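Local coordinates for protein immunoreactive 84kD antigen PG93 (PDB 5M11) that is an essential bacterial surface component of the type IX secretion system and binds zinc and calcium ions, at residues P311-F316 against A328-W333; G339-V344 against S369-I374; K358-Q363 against G401-R406; N393-F398 against A422-I427; A413-N418 against G440-N445. All coordinates share one frame; numbering follows the deposited sequence.

Contact 1 (P311-F316 against A328-W333); sequences PGDNDF and AASGLW. With ZN (zinc ion), chain H.
Asp315 and Ser330 bring the backbones closest, with 4.5 Å between their CA atoms. The loop 311-316 here runs beside the end of strand 325-329, just before the chain enters the blade through strand 318-322. The carbonyl O of Asp315 lies 3.3 Å from Ser330 CA, a CH...O contact with an angle of 133° at the hydrogen. The two side chains start out close together, Asp315 CB 3.4 Å from Ser330 CB. The Asp315 carboxylate then leads away to the zinc ion. It uses one oxygen, OD2, at 2.1 Å, while OD1 stays too far off to bind, and His340 NE2 binds the same ion. Asp313 approaches Ser330 with its carboxylate. Ser330 OG gives Asp313 OD1 a weak hydrogen bond of 3.4 Å. Asp313 OD2 takes a second weak bond of 3.3 Å from Asp315 N, which ties the carboxylate to the next-but-one backbone N within the loop. Phe316 starts away from the strand, yet its ring atom CD1 meets Ala328 CB at 3.5 Å, obliquely to the ring. Lys345 of strand 343-347 makes polar or cation-pi contacts with three residues of the loop: a salt bridge to Asp313, the stronger partner of that carboxylate, a hydrogen bond to Asp315 O and a cation-pi contact with Phe316. Its charge probably balances Asp313, while the zinc ion would balance Asp315.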
# COMPACT_ATOMS: atom_id res chain seq x y z
N PRO A 311 -6.15 6.95 -5.40
CA PRO A 311 -5.20 7.89 -4.78
C PRO A 311 -4.07 8.30 -5.73
O PRO A 311 -3.84 7.61 -6.72
CB PRO A 311 -4.66 7.10 -3.57
CG PRO A 311 -4.89 5.71 -3.87
CD PRO A 311 -6.07 5.61 -4.79
N GLY A 312 -3.42 9.42 -5.45
CA GLY A 312 -2.30 9.94 -6.25
C GLY A 312 -1.13 8.97 -6.30
O GLY A 312 -0.47 8.85 -7.33
N ASP A 313 -0.87 8.29 -5.16
CA ASP A 313 0.14 7.25 -4.93
C ASP A 313 -0.38 6.31 -3.83
O ASP A 313 -1.46 6.54 -3.29
CB ASP A 313 1.53 7.84 -4.59
CG ASP A 313 1.59 8.87 -3.48
OD1 ASP A 313 2.40 9.82 -3.59
OD2 ASP A 313 0.88 8.70 -2.46
N ASN A 314 0.36 5.23 -3.51
CA ASN A 314 -0.07 4.27 -2.50
C ASN A 314 0.68 4.49 -1.18
O ASN A 314 0.93 3.52 -0.44
CB ASN A 314 0.13 2.84 -2.99
CG ASN A 314 -0.55 2.51 -4.30
OD1 ASN A 314 -1.76 2.67 -4.46
ND2 ASN A 314 0.21 1.93 -5.23
N ASP A 315 1.01 5.78 -0.86
CA ASP A 315 1.79 6.15 0.33
C ASP A 315 0.92 6.81 1.42
O ASP A 315 0.40 7.90 1.23
CB ASP A 315 2.97 7.05 -0.05
CG ASP A 315 3.89 6.57 -1.16
OD1 ASP A 315 3.51 5.63 -1.89
OD2 ASP A 315 4.96 7.18 -1.34
N PHE A 316 0.75 6.12 2.55
CA PHE A 316 -0.09 6.60 3.65
C PHE A 316 0.76 6.63 4.92
O PHE A 316 0.60 5.81 5.83
CB PHE A 316 -1.38 5.75 3.77
CG PHE A 316 -2.22 5.86 2.51
CD1 PHE A 316 -3.29 6.75 2.45
CD2 PHE A 316 -1.88 5.14 1.36
CE1 PHE A 316 -4.00 6.91 1.26
CE2 PHE A 316 -2.57 5.34 0.17
CZ PHE A 316 -3.64 6.21 0.13
N ALA A 328 -4.82 12.26 3.81
CA ALA A 328 -3.59 11.48 3.82
C ALA A 328 -2.40 12.25 3.25
O ALA A 328 -2.54 13.00 2.27
CB ALA A 328 -3.79 10.20 3.05
N ALA A 329 -1.23 12.03 3.87
CA ALA A 329 0.07 12.60 3.53
C ALA A 329 0.99 11.47 3.14
O ALA A 329 1.10 10.48 3.87
CB ALA A 329 0.65 13.38 4.71
N SER A 330 1.62 11.57 1.98
CA SER A 330 2.46 10.49 1.51
C SER A 330 3.92 10.64 1.95
O SER A 330 4.49 9.65 2.41
CB SER A 330 2.35 10.36 -0.01
OG SER A 330 2.89 11.48 -0.69
N GLY A 331 4.48 11.85 1.80
CA GLY A 331 5.86 12.26 2.07
C GLY A 331 6.58 11.55 3.19
O GLY A 331 5.97 11.26 4.22
N LEU A 332 7.88 11.27 3.00
CA LEU A 332 8.72 10.52 3.94
C LEU A 332 9.42 11.36 5.03
O LEU A 332 9.64 12.57 4.87
CB LEU A 332 9.77 9.74 3.14
CG LEU A 332 9.48 8.25 2.88
CD1 LEU A 332 8.28 8.05 1.95
CD2 LEU A 332 10.69 7.57 2.28
N TRP A 333 9.78 10.68 6.15
CA TRP A 333 10.51 11.24 7.30
C TRP A 333 11.81 10.45 7.52
O TRP A 333 11.91 9.26 7.21
CB TRP A 333 9.64 11.23 8.60
CG TRP A 333 10.33 11.65 9.88
CD1 TRP A 333 10.39 12.91 10.40
CD2 TRP A 333 11.05 10.81 10.80
NE1 TRP A 333 11.12 12.91 11.57
CE2 TRP A 333 11.54 11.63 11.84
CE3 TRP A 333 11.37 9.43 10.82
CZ2 TRP A 333 12.30 11.13 12.90
CZ3 TRP A 333 12.13 8.93 11.88
CH2 TRP A 333 12.59 9.78 12.90
ZN ZN H . 6.50 7.15 -2.77

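Contact 2 (G339-V344 against S369-I374); sequences GHAGMV and SFNDAI. With ZN (zinc ion), chain H.
The Phe370 ring is the main apolar group reaching across to segment 339-344. Val344 CG2 stands at its edge, near the ring plane, 4.1 Å from CZ. The Gly342 backbone comes in obliquely, with its C atom 3.5 Å from Phe370 CE2. Beyond the two segments, Phe396 meets this ring edge-to-face and Val360 touches it too. The second ring, His340, binds the zinc ion, shared with Asp315, through NE2 at 2.1 Å. Its other nitrogen, ND1, donates to Ala341 O at 3.1 Å, with that oxygen 23° out of the ring plane. Metal on one nitrogen and carbonyl on the other together fix the rotation of the imidazole. The third flat group is the Asp372 carboxylate. His340 N donates to its OD1 at 2.9 Å, on the syn side but 35° out of the carboxylate plane. Gly339 N adds a weak bond of 3.4 Å to OD2. Asp372 thus steadies the backbone of a zinc ligand. Two backbone bonds complete the junction. Asp372 N donates to His340 O at 2.8 Å, almost in line with the carbonyl bond, and Gly342 N donates to Phe370 O at 3.0 Å. They bracket a single bridge between Ala341 and Asn371, a non-hydrogen-bonded pair of antiparallel sense. The loops joined here lead into strands 343-347 and 373-378, which belong to successive four-stranded sheets. Such a seam between neighbouring blades, here with a zinc site beside it, is consistent with a beta-propeller.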
# COMPACT_ATOMS: atom_id res chain seq x y z
N GLY A 339 13.34 14.58 -0.37
CA GLY A 339 13.19 14.44 -1.81
C GLY A 339 11.96 13.69 -2.31
O GLY A 339 11.81 13.52 -3.52
N HIS A 340 11.09 13.22 -1.38
CA HIS A 340 9.87 12.51 -1.77
C HIS A 340 8.85 13.54 -2.18
O HIS A 340 8.49 14.39 -1.36
CB HIS A 340 9.33 11.60 -0.65
CG HIS A 340 8.25 10.67 -1.12
ND1 HIS A 340 6.98 11.13 -1.42
CD2 HIS A 340 8.30 9.34 -1.35
CE1 HIS A 340 6.30 10.06 -1.83
NE2 HIS A 340 7.06 8.96 -1.80
N ALA A 341 8.42 13.51 -3.45
CA ALA A 341 7.44 14.44 -4.02
C ALA A 341 6.20 14.60 -3.11
O ALA A 341 5.63 13.60 -2.65
CB ALA A 341 7.02 13.96 -5.40
N GLY A 342 5.87 15.85 -2.80
CA GLY A 342 4.74 16.21 -1.95
C GLY A 342 3.44 15.73 -2.56
O GLY A 342 3.27 15.80 -3.79
N MET A 343 2.55 15.18 -1.71
CA MET A 343 1.27 14.63 -2.13
C MET A 343 0.27 14.61 -0.97
O MET A 343 0.54 14.06 0.11
CB MET A 343 1.46 13.22 -2.74
CG MET A 343 0.19 12.49 -3.12
SD MET A 343 -0.60 13.03 -4.65
CE MET A 343 0.56 12.40 -5.89
N VAL A 344 -0.88 15.23 -1.20
CA VAL A 344 -1.97 15.27 -0.23
C VAL A 344 -3.16 14.58 -0.93
O VAL A 344 -3.48 14.89 -2.08
CB VAL A 344 -2.29 16.70 0.29
CG1 VAL A 344 -3.42 16.68 1.30
CG2 VAL A 344 -1.05 17.35 0.90
N SER A 369 9.97 23.69 -2.93
CA SER A 369 9.90 22.43 -3.66
C SER A 369 8.64 21.56 -3.41
O SER A 369 8.41 20.65 -4.21
CB SER A 369 11.15 21.60 -3.40
OG SER A 369 11.34 21.29 -2.03
N PHE A 370 7.83 21.84 -2.37
CA PHE A 370 6.66 21.02 -1.99
C PHE A 370 6.99 19.53 -2.00
O PHE A 370 6.53 18.77 -2.85
CB PHE A 370 5.36 21.29 -2.80
CG PHE A 370 4.16 20.62 -2.14
CD1 PHE A 370 3.79 20.95 -0.84
CD2 PHE A 370 3.45 19.63 -2.80
CE1 PHE A 370 2.70 20.32 -0.23
CE2 PHE A 370 2.36 19.00 -2.18
CZ PHE A 370 1.99 19.35 -0.90
N ASN A 371 7.85 19.15 -1.06
CA ASN A 371 8.30 17.78 -0.84
C ASN A 371 8.08 17.38 0.60
O ASN A 371 8.02 18.23 1.49
CB ASN A 371 9.79 17.62 -1.20
CG ASN A 371 10.16 17.67 -2.66
OD1 ASN A 371 9.49 17.12 -3.55
ND2 ASN A 371 11.31 18.26 -2.94
N ASP A 372 7.99 16.06 0.81
CA ASP A 372 7.86 15.37 2.09
C ASP A 372 6.78 15.98 2.95
O ASP A 372 7.06 16.47 4.05
CB ASP A 372 9.21 15.32 2.84
CG ASP A 372 10.42 15.11 1.96
OD1 ASP A 372 10.56 13.99 1.41
OD2 ASP A 372 11.22 16.06 1.81
N ALA A 373 5.53 15.95 2.45
CA ALA A 373 4.35 16.35 3.21
C ALA A 373 4.12 15.24 4.24
O ALA A 373 3.90 14.10 3.85
CB ALA A 373 3.16 16.53 2.28
N ILE A 374 4.28 15.54 5.53
CA ILE A 374 4.24 14.48 6.55
C ILE A 374 3.12 14.58 7.62
O ILE A 374 2.96 13.62 8.40
CB ILE A 374 5.62 14.37 7.25
CG1 ILE A 374 6.14 15.76 7.67
CG2 ILE A 374 6.62 13.64 6.37
CD1 ILE A 374 6.82 15.73 8.86
ZN ZN H . 6.50 7.15 -2.77

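Contact 3 (K358-Q363 against G401-R406); sequences KTVQEQ and GKAIAR
Val360 and Ala403 mark the nearest backbone approach, 6.1 Å between CA atoms, where a helix packs on a strand. The axes of helix 358-363 and strand 402-406 come within 8.0 Å and cross at -47°. The helix belongs to the connection between two consecutive propeller blades. The strand is the outermost one of the later blade. Its residues Ile404 and Ala405 both face Glu397 of the adjoining strand, a classic beta bulge. Val360 CG1 meets Ala403 CB at 4.2 Å, the one apolar side-chain pair across the two segments. Val360 also touches Phe370, and Ala403 touches Leu364 and Phe398, so the pair is part of a wider apolar layer. Gln363 flanks this pair. Its chain is extended past CG (chi2 165°), which carries the amide alongside the strand backbone, with CD 4.0 Å from Ala403 N. No hydrogen bond crosses between the segments. The amide NE2 instead turns back to its own helix, giving a weak bond of 3.1 Å to Thr359 O. The side chains of Gln363 and Lys402 cross at about a right angle, and Gln363 OE1 rests 3.3 Å from Lys402 CG.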
# COMPACT_ATOMS: atom_id res chain seq x y z
N LYS A 358 3.65 19.37 -8.37
CA LYS A 358 3.48 20.33 -9.47
C LYS A 358 2.26 21.25 -9.26
O LYS A 358 2.43 22.47 -9.34
CB LYS A 358 3.39 19.62 -10.83
CG LYS A 358 4.61 18.73 -11.15
CD LYS A 358 5.77 19.49 -11.83
CE LYS A 358 7.02 18.65 -11.99
NZ LYS A 358 6.92 17.70 -13.13
N THR A 359 1.08 20.70 -8.95
CA THR A 359 -0.17 21.43 -8.69
C THR A 359 0.03 22.56 -7.65
O THR A 359 -0.29 23.71 -7.94
CB THR A 359 -1.25 20.46 -8.15
OG1 THR A 359 -1.22 19.23 -8.87
CG2 THR A 359 -2.65 21.05 -8.19
N VAL A 360 0.55 22.20 -6.45
CA VAL A 360 0.76 23.10 -5.30
C VAL A 360 1.76 24.20 -5.65
O VAL A 360 1.51 25.37 -5.36
CB VAL A 360 1.16 22.30 -4.04
CG1 VAL A 360 1.60 23.21 -2.90
CG2 VAL A 360 0.00 21.41 -3.59
N GLN A 361 2.87 23.83 -6.31
CA GLN A 361 3.91 24.77 -6.73
C GLN A 361 3.37 25.81 -7.73
O GLN A 361 3.81 26.95 -7.68
CB GLN A 361 5.10 24.03 -7.34
CG GLN A 361 6.12 23.54 -6.32
CD GLN A 361 7.19 22.68 -6.96
OE1 GLN A 361 7.50 21.60 -6.47
NE2 GLN A 361 7.77 23.12 -8.08
N GLU A 362 2.41 25.41 -8.61
CA GLU A 362 1.77 26.27 -9.62
C GLU A 362 0.76 27.22 -8.98
O GLU A 362 0.70 28.39 -9.37
CB GLU A 362 1.05 25.44 -10.70
CG GLU A 362 1.96 24.77 -11.72
CD GLU A 362 1.35 23.68 -12.58
OE1 GLU A 362 0.27 23.15 -12.23
OE2 GLU A 362 1.99 23.32 -13.59
N GLN A 363 -0.04 26.70 -8.03
CA GLN A 363 -1.09 27.42 -7.30
C GLN A 363 -0.51 28.49 -6.40
O GLN A 363 -1.13 29.54 -6.22
CB GLN A 363 -1.93 26.44 -6.47
CG GLN A 363 -2.95 25.67 -7.29
CD GLN A 363 -3.51 24.48 -6.56
OE1 GLN A 363 -4.72 24.25 -6.54
NE2 GLN A 363 -2.65 23.68 -5.95
N GLY A 401 -10.27 23.68 -2.09
CA GLY A 401 -9.66 22.89 -3.16
C GLY A 401 -8.43 23.44 -3.85
O GLY A 401 -8.10 23.00 -4.96
N LYS A 402 -7.72 24.37 -3.18
CA LYS A 402 -6.50 25.01 -3.69
C LYS A 402 -5.57 25.37 -2.53
O LYS A 402 -6.05 25.55 -1.41
CB LYS A 402 -6.84 26.28 -4.50
CG LYS A 402 -7.44 26.04 -5.90
CD LYS A 402 -7.85 27.34 -6.57
CE LYS A 402 -8.62 27.09 -7.85
NZ LYS A 402 -8.88 28.35 -8.59
N ALA A 403 -4.25 25.48 -2.79
CA ALA A 403 -3.30 25.87 -1.75
C ALA A 403 -3.22 27.38 -1.72
O ALA A 403 -2.65 27.99 -2.62
CB ALA A 403 -1.93 25.27 -2.01
N ILE A 404 -3.83 27.99 -0.70
CA ILE A 404 -3.87 29.46 -0.62
C ILE A 404 -2.58 30.09 0.00
O ILE A 404 -2.34 31.27 -0.28
CB ILE A 404 -5.16 29.97 0.09
CG1 ILE A 404 -5.29 29.46 1.53
CG2 ILE A 404 -6.41 29.66 -0.73
CD1 ILE A 404 -6.06 30.43 2.47
N ALA A 405 -1.75 29.36 0.82
CA ALA A 405 -0.55 29.99 1.41
C ALA A 405 0.55 29.01 1.80
O ALA A 405 0.26 27.90 2.23
CB ALA A 405 -0.93 30.80 2.64
N ARG A 406 1.83 29.48 1.74
CA ARG A 406 3.04 28.79 2.22
C ARG A 406 3.73 29.67 3.30
O ARG A 406 4.14 30.80 3.02
CB ARG A 406 4.03 28.39 1.11
CG ARG A 406 5.28 27.73 1.69
CD ARG A 406 6.35 27.41 0.68
NE ARG A 406 7.27 28.53 0.48
CZ ARG A 406 8.48 28.62 1.01
NH1 ARG A 406 8.95 27.66 1.81
NH2 ARG A 406 9.25 29.68 0.76

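Contact 4 (N393-F398 against A422-I427); sequences NGLFEF and ARVKAI
Gly394 and Ala422 join two successive blades of what is, by its run of four-stranded antiparallel sheets, a beta-propeller. Strand 394-399 is the third in its blade, and strand 422-429 opens the next. The strand axes pass 6.0 Å apart at 60°, so they diverge quickly after one point of backbone contact. There Gly394 N donates to Ala422 O at 2.9 Å, with the donor in the carbonyl plane. With the backbone bond of Ala422 to Gly392, this makes a single bridge between Asn393 and Ala422. Gly394 has a positive phi (100°). Ala422 CB lies 4.0 Å from Gly394 CA. Farther along the strands the contact becomes apolar. Val424 points across, and its CG2 touches the backbone at Gly394 C, 3.6 Å away. Leu395 holds CG opposite its own N (chi1 -176°), which swings the isobutyl end toward the second strand. Its CD1 meets Val424 CG1 at 4.2 Å and Ile427 CD1 at 4.4 Å. Ile427 follows a corner in the chain at Ala426, which brings it back to face Leu395. Leu435 and Phe387 also touch Leu395, and Leu439 touches Val424. Every touching residue is buried. A small backbone link followed by aliphatic side chains in contact fits the interface between neighbouring propeller blades.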
# COMPACT_ATOMS: atom_id res chain seq x y z
N ASN A 393 10.03 22.15 3.78
CA ASN A 393 9.46 23.24 2.97
C ASN A 393 8.42 24.18 3.69
O ASN A 393 7.89 25.10 3.06
CB ASN A 393 8.83 22.68 1.70
CG ASN A 393 9.84 22.32 0.65
OD1 ASN A 393 10.48 23.19 0.03
ND2 ASN A 393 10.00 21.02 0.43
N GLY A 394 8.17 23.95 4.98
CA GLY A 394 7.28 24.81 5.75
C GLY A 394 5.86 24.32 5.97
O GLY A 394 5.57 23.13 5.85
N LEU A 395 4.97 25.26 6.35
CA LEU A 395 3.56 25.01 6.62
C LEU A 395 2.73 25.48 5.43
O LEU A 395 2.98 26.55 4.87
CB LEU A 395 3.13 25.74 7.91
CG LEU A 395 1.71 25.54 8.42
CD1 LEU A 395 1.40 24.08 8.63
CD2 LEU A 395 1.52 26.26 9.71
N PHE A 396 1.74 24.68 5.05
CA PHE A 396 0.90 24.98 3.90
C PHE A 396 -0.55 25.06 4.31
O PHE A 396 -1.02 24.29 5.14
CB PHE A 396 1.11 23.92 2.80
CG PHE A 396 2.45 24.04 2.09
CD1 PHE A 396 2.54 24.69 0.86
CD2 PHE A 396 3.60 23.48 2.64
CE1 PHE A 396 3.77 24.78 0.19
CE2 PHE A 396 4.84 23.60 1.98
CZ PHE A 396 4.91 24.23 0.75
N GLU A 397 -1.25 26.05 3.74
CA GLU A 397 -2.66 26.29 3.98
C GLU A 397 -3.44 25.93 2.75
O GLU A 397 -3.14 26.42 1.65
CB GLU A 397 -2.91 27.76 4.38
CG GLU A 397 -4.32 28.01 4.90
CD GLU A 397 -4.59 29.33 5.61
OE1 GLU A 397 -3.64 30.12 5.79
OE2 GLU A 397 -5.75 29.55 6.01
N PHE A 398 -4.43 25.06 2.93
CA PHE A 398 -5.34 24.66 1.87
C PHE A 398 -6.71 25.22 2.20
O PHE A 398 -7.08 25.28 3.37
CB PHE A 398 -5.35 23.15 1.69
CG PHE A 398 -4.07 22.62 1.07
CD1 PHE A 398 -3.99 22.39 -0.30
CD2 PHE A 398 -2.95 22.37 1.86
CE1 PHE A 398 -2.80 21.91 -0.87
CE2 PHE A 398 -1.76 21.91 1.28
CZ PHE A 398 -1.70 21.68 -0.07
N ALA A 422 12.43 24.67 6.77
CA ALA A 422 11.51 24.66 7.90
C ALA A 422 10.77 23.33 7.91
O ALA A 422 9.94 23.06 7.03
CB ALA A 422 10.54 25.83 7.81
N ARG A 423 11.12 22.48 8.87
CA ARG A 423 10.56 21.14 9.00
C ARG A 423 9.44 21.12 10.06
O ARG A 423 9.71 21.19 11.25
CB ARG A 423 11.66 20.13 9.29
CG ARG A 423 12.80 20.63 10.17
CD ARG A 423 13.95 19.64 10.18
NE ARG A 423 14.59 19.53 8.88
CZ ARG A 423 15.90 19.62 8.68
NH1 ARG A 423 16.72 19.86 9.70
NH2 ARG A 423 16.40 19.49 7.46
N VAL A 424 8.17 21.03 9.58
CA VAL A 424 6.93 21.10 10.38
C VAL A 424 6.25 19.72 10.55
O VAL A 424 5.74 19.16 9.57
CB VAL A 424 5.92 22.12 9.73
CG1 VAL A 424 4.70 22.35 10.62
CG2 VAL A 424 6.59 23.45 9.39
N LYS A 425 6.18 19.22 11.80
CA LYS A 425 5.49 17.97 12.15
C LYS A 425 4.65 18.20 13.44
O LYS A 425 4.80 19.25 14.04
CB LYS A 425 6.46 16.78 12.32
CG LYS A 425 5.72 15.46 12.26
CD LYS A 425 6.52 14.19 12.39
CE LYS A 425 5.51 13.07 12.18
NZ LYS A 425 6.12 11.72 12.20
N ALA A 426 3.77 17.23 13.84
CA ALA A 426 2.89 17.26 15.03
C ALA A 426 1.93 18.50 15.05
O ALA A 426 1.87 19.22 16.06
CB ALA A 426 3.71 17.20 16.31
N ILE A 427 1.15 18.70 13.95
CA ILE A 427 0.20 19.83 13.82
C ILE A 427 -1.24 19.41 14.16
O ILE A 427 -1.74 18.41 13.62
CB ILE A 427 0.24 20.55 12.44
CG1 ILE A 427 0.13 19.56 11.24
CG2 ILE A 427 1.46 21.45 12.36
CD1 ILE A 427 -0.26 20.19 9.86

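Contact 5 (A413-N418 against G440-N445); sequences AIAECN and GAVGKN
Gly440 starts the second segment, with its carbonyl O 3.9 Å from Cys417 CB. This segment is the loop between strands 435-439 and 446-450 of one propeller blade. The partner, 413-418, lies in the long connection that arrives from the blade before. Ala441 comes next. Its CB meets Cys417 CB at 3.7 Å, methyl against methylene. Val442 follows and does most of the touching. It points at the partner loop and spreads its two methyls along it. CG1, set opposite the carbonyl carbon (chi1 -78°), reaches the backbone, 3.6 Å from Cys417 N. CG2 goes to Ala415, 3.9 Å from its CB. The valine thus sits against the peptide linking Glu416 to Cys417, and the contact is apolar with no hydrogen bond between the loops. Past Gly443, Lys444 is the centre of an inverse gamma turn that bends the loop back toward strand 446-450. The first loop is shaped by turns of its own. Ile414 centres another inverse gamma turn, and Cys417 and Asn418 form a classic beta bulge. Glu416 turns away from the contact to bond Ser408. Its two neighbours in the chain, Ala415 and Cys417, point across instead, so the valine is met by both. Ala415 CB lies equally 3.9 Å from Val442 CG1.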
# COMPACT_ATOMS: atom_id res chain seq x y z
N ALA A 413 5.95 32.43 12.38
CA ALA A 413 6.53 31.76 13.55
C ALA A 413 7.19 30.42 13.15
O ALA A 413 7.85 29.79 13.99
CB ALA A 413 5.49 31.53 14.64
N ILE A 414 7.04 30.00 11.85
CA ILE A 414 7.63 28.81 11.23
C ILE A 414 9.13 29.09 11.10
O ILE A 414 9.59 29.68 10.11
CB ILE A 414 6.95 28.44 9.87
CG1 ILE A 414 5.40 28.25 9.99
CG2 ILE A 414 7.58 27.24 9.17
CD1 ILE A 414 4.87 27.46 11.12
N ALA A 415 9.88 28.73 12.16
CA ALA A 415 11.33 28.91 12.28
C ALA A 415 12.10 27.91 11.41
O ALA A 415 11.79 26.71 11.41
CB ALA A 415 11.75 28.76 13.73
N GLU A 416 13.11 28.40 10.67
CA GLU A 416 13.94 27.58 9.80
C GLU A 416 15.24 27.14 10.50
O GLU A 416 15.96 27.98 11.06
CB GLU A 416 14.28 28.33 8.50
CG GLU A 416 13.09 28.87 7.73
CD GLU A 416 13.41 29.61 6.44
OE1 GLU A 416 14.35 30.45 6.44
OE2 GLU A 416 12.69 29.39 5.44
N CYS A 417 15.53 25.83 10.46
CA CYS A 417 16.74 25.23 11.04
C CYS A 417 17.94 25.51 10.16
O CYS A 417 19.07 25.52 10.64
CB CYS A 417 16.56 23.73 11.26
SG CYS A 417 15.77 22.87 9.88
N ASN A 418 17.68 25.70 8.86
CA ASN A 418 18.69 26.03 7.85
C ASN A 418 18.11 27.07 6.90
O ASN A 418 16.89 27.11 6.75
CB ASN A 418 19.15 24.77 7.10
CG ASN A 418 20.21 23.99 7.84
OD1 ASN A 418 21.22 24.54 8.30
ND2 ASN A 418 20.00 22.69 7.96
N GLY A 440 10.93 21.21 13.87
CA GLY A 440 12.17 20.49 14.13
C GLY A 440 13.43 21.32 13.99
O GLY A 440 13.50 22.24 13.17
N ALA A 441 14.45 20.94 14.81
CA ALA A 441 15.82 21.46 14.93
C ALA A 441 15.93 23.01 15.05
O ALA A 441 16.78 23.62 14.40
CB ALA A 441 16.66 20.95 13.76
N VAL A 442 15.08 23.64 15.91
CA VAL A 442 15.06 25.10 16.17
C VAL A 442 14.76 25.36 17.64
O VAL A 442 14.12 24.50 18.27
CB VAL A 442 14.05 25.90 15.28
CG1 VAL A 442 14.59 26.14 13.88
CG2 VAL A 442 12.67 25.27 15.25
N GLY A 443 15.15 26.54 18.14
CA GLY A 443 14.92 27.00 19.51
C GLY A 443 13.46 27.05 19.94
O GLY A 443 13.03 26.19 20.73
N LYS A 444 12.67 28.03 19.41
CA LYS A 444 11.23 28.22 19.69
C LYS A 444 10.44 27.15 18.92
O LYS A 444 9.80 27.41 17.88
CB LYS A 444 10.78 29.65 19.32
CG LYS A 444 11.36 30.75 20.20
CD LYS A 444 11.22 32.13 19.56
CE LYS A 444 10.00 32.87 20.04
NZ LYS A 444 9.39 33.71 18.97
N ASN A 445 10.52 25.92 19.46
CA ASN A 445 9.99 24.67 18.95
C ASN A 445 8.49 24.65 18.72
O ASN A 445 8.06 24.27 17.63
CB ASN A 445 10.35 23.54 19.93
CG ASN A 445 11.63 22.81 19.62
OD1 ASN A 445 12.29 22.33 20.52
ND2 ASN A 445 12.00 22.66 18.34

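In the fold
The five contacts run through three successive propeller blades. Contacts 1 and 4 are buried, whereas contacts 2, 3 and 5 are partly open, with 3 and 5 lying farther from the chain centre. Contacts 1 and 2 share one zinc ion and the neighbouring strands 325-329 and 343-347. They are the polar pair, with zinc ligands and carboxylate hydrogen bonds. Contacts 2 and 4 are both seams between blades, but the first relies on several hydrogen bonds and the second on aliphatic side chains. Contacts 3 and 4 reach adjacent strands of one sheet. Contact 5 touches contact 4 through the Arg423 and Gly440 backbones. Away from that zinc ion, contacts 3 and 5 rely on apolar packing instead.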